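Long-range contact in putative rRNA methyltransferase (Sorangium cellulosum, PDB 4RWZ), which methylates 16S rRNA in the 30S ribosomal subunit, probably at N1 of an adenine, and so confers resistance to aminoglycoside antibiotics: residues Pro120-Leu125 with Pro169-Ala174. Residues are numbered along the deposited sequence; the frame is centred on the assembly and turned at random.
Sequences PVLEAL and PAYRAA
One face of the Tyr171 ring is roofed by the branched end of Leu122: CD1 sits 4.1 Å from the ring centroid and 19° off its normal, a CH-pi contact, while CD2 lies over the phenol end, 3.8 Å from CZ. Phe176 and Ile178 of strand 176-183 also touch Tyr171. A leucine suits this place because its two methyls can spread over the ring, and it crosses the tyrosine side chain at about a right angle. Leu122 CG lies anti to the carbonyl carbon (chi1 -61°), and with chi2 at -175° both methyls come over the ring. The hydroxyl of the buried tyrosine is satisfied by a hydrogen bond to the backbone O of Leu114 in helix 108-115. In this Rossmann-like methyltransferase fold, the contact joins helix 119-127 to helix 160-172 and Ala174 beyond it, ahead of strands 133-139 and 176-183 of the central sheet. The small Ala174 lets the backbones close to 5.2 Å between its CA and that of Glu123, and Ala174 CB presses tightly on Leu122 CB at 3.5 Å. At the exposed border, where an extended, charged side chain fits, a water donates to Glu123 OE2, at 2.6 Å, and to Ala173 O.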
loop_
_atom_site.group_PDB
_atom_site.type_symbol
_atom_site.label_atom_id
_atom_site.label_comp_id
_atom_site.label_asym_id
_atom_site.label_seq_id
_atom_site.Cartn_x
_atom_site.Cartn_y
_atom_site.Cartn_z
ATOM N N PRO A 120 0.835 4.986 14.973
ATOM C CA PRO A 120 0.403 3.607 14.750
ATOM C C PRO A 120 0.214 3.295 13.277
ATOM O O PRO A 120 0.449 2.155 12.942
ATOM C CB PRO A 120 -0.989 3.550 15.451
ATOM C CG PRO A 120 -0.909 4.562 16.484
ATOM C CD PRO A 120 -0.038 5.693 15.929
ATOM N N VAL A 121 -0.178 4.257 12.437
ATOM C CA VAL A 121 -0.357 3.965 11.016
ATOM C C VAL A 121 1.002 3.852 10.345
ATOM O O VAL A 121 1.244 2.965 9.531
ATOM C CB VAL A 121 -1.198 5.035 10.340
ATOM C CG1 VAL A 121 -1.404 4.727 8.832
ATOM C CG2 VAL A 121 -2.611 5.070 10.982
ATOM N N LEU A 122 1.921 4.764 10.694
ATOM C CA LEU A 122 3.253 4.658 10.063
ATOM C C LEU A 122 3.933 3.367 10.432
ATOM O O LEU A 122 4.582 2.733 9.624
ATOM C CB LEU A 122 4.150 5.815 10.496
ATOM C CG LEU A 122 3.635 7.185 10.125
ATOM C CD1 LEU A 122 4.730 8.255 10.517
ATOM C CD2 LEU A 122 3.366 7.308 8.610
ATOM N N GLU A 123 3.789 2.947 11.683
ATOM C CA GLU A 123 4.361 1.683 12.110
ATOM C C GLU A 123 3.711 0.491 11.380
ATOM O O GLU A 123 4.383 -0.488 11.041
ATOM C CB GLU A 123 4.223 1.520 13.642
ATOM C CG GLU A 123 5.092 2.554 14.402
ATOM C CD GLU A 123 4.883 2.539 15.878
ATOM O OE1 GLU A 123 4.496 1.443 16.384
ATOM O OE2 GLU A 123 5.175 3.584 16.527
ATOM N N ALA A 124 2.391 0.564 11.174
ATOM C CA ALA A 124 1.742 -0.553 10.488
ATOM C C ALA A 124 2.280 -0.687 9.046
ATOM O O ALA A 124 2.467 -1.812 8.532
ATOM C CB ALA A 124 0.208 -0.372 10.475
ATOM N N LEU A 125 2.489 0.455 8.397
ATOM C CA LEU A 125 3.014 0.451 6.998
ATOM C C LEU A 125 4.479 0.005 6.957
ATOM O O LEU A 125 4.884 -0.786 6.089
ATOM C CB LEU A 125 2.836 1.842 6.399
ATOM C CG LEU A 125 1.347 2.271 6.258
ATOM C CD1 LEU A 125 1.369 3.734 5.815
ATOM C CD2 LEU A 125 0.666 1.441 5.183
ATOM N N PRO A 169 11.043 13.811 11.682
ATOM C CA PRO A 169 11.339 13.088 12.919
ATOM C C PRO A 169 10.340 11.969 13.193
ATOM O O PRO A 169 10.749 10.898 13.666
ATOM C CB PRO A 169 11.208 14.173 14.003
ATOM C CG PRO A 169 11.379 15.480 13.290
ATOM C CD PRO A 169 10.762 15.240 11.933
ATOM N N ALA A 170 9.070 12.206 12.870
ATOM C CA ALA A 170 8.017 11.232 13.132
ATOM C C ALA A 170 8.195 10.020 12.209
ATOM O O ALA A 170 7.992 8.858 12.610
ATOM C CB ALA A 170 6.679 11.856 12.910
ATOM N N TYR A 171 8.522 10.262 10.950
ATOM C CA TYR A 171 8.768 9.128 10.060
ATOM C C TYR A 171 9.988 8.331 10.562
ATOM O O TYR A 171 9.948 7.096 10.603
ATOM C CB TYR A 171 8.960 9.594 8.589
ATOM C CG TYR A 171 7.643 9.702 7.844
ATOM C CD1 TYR A 171 6.693 10.654 8.201
ATOM C CD2 TYR A 171 7.338 8.838 6.776
ATOM C CE1 TYR A 171 5.464 10.753 7.534
ATOM C CE2 TYR A 171 6.141 8.933 6.089
ATOM C CZ TYR A 171 5.201 9.894 6.481
ATOM O OH TYR A 171 3.991 9.974 5.811
ATOM N N ARG A 172 11.051 9.038 10.981
ATOM C CA ARG A 172 12.214 8.347 11.515
ATOM C C ARG A 172 11.803 7.525 12.753
ATOM O O ARG A 172 12.336 6.427 12.985
ATOM C CB ARG A 172 13.335 9.340 11.921
ATOM C CG ARG A 172 14.180 9.675 10.795
ATOM C CD ARG A 172 15.464 10.432 11.286
ATOM N NE ARG A 172 16.277 10.811 10.151
ATOM C CZ ARG A 172 16.845 12.006 10.023
ATOM N NH1 ARG A 172 16.683 12.922 10.973
ATOM N NH2 ARG A 172 17.587 12.277 8.952
ATOM N N ALA A 173 10.914 8.096 13.570
ATOM C CA ALA A 173 10.474 7.415 14.791
ATOM C C ALA A 173 9.689 6.142 14.444
ATOM O O ALA A 173 9.390 5.360 15.348
ATOM C CB ALA A 173 9.630 8.339 15.685
ATOM N N ALA A 174 9.233 6.010 13.189
ATOM C CA ALA A 174 8.552 4.770 12.729
ATOM C C ALA A 174 9.425 3.861 11.866
ATOM O O ALA A 174 8.920 2.905 11.283
ATOM C CB ALA A 174 7.198 5.101 11.955
HETATM O O HOH W 1 6.691 5.597 15.754
#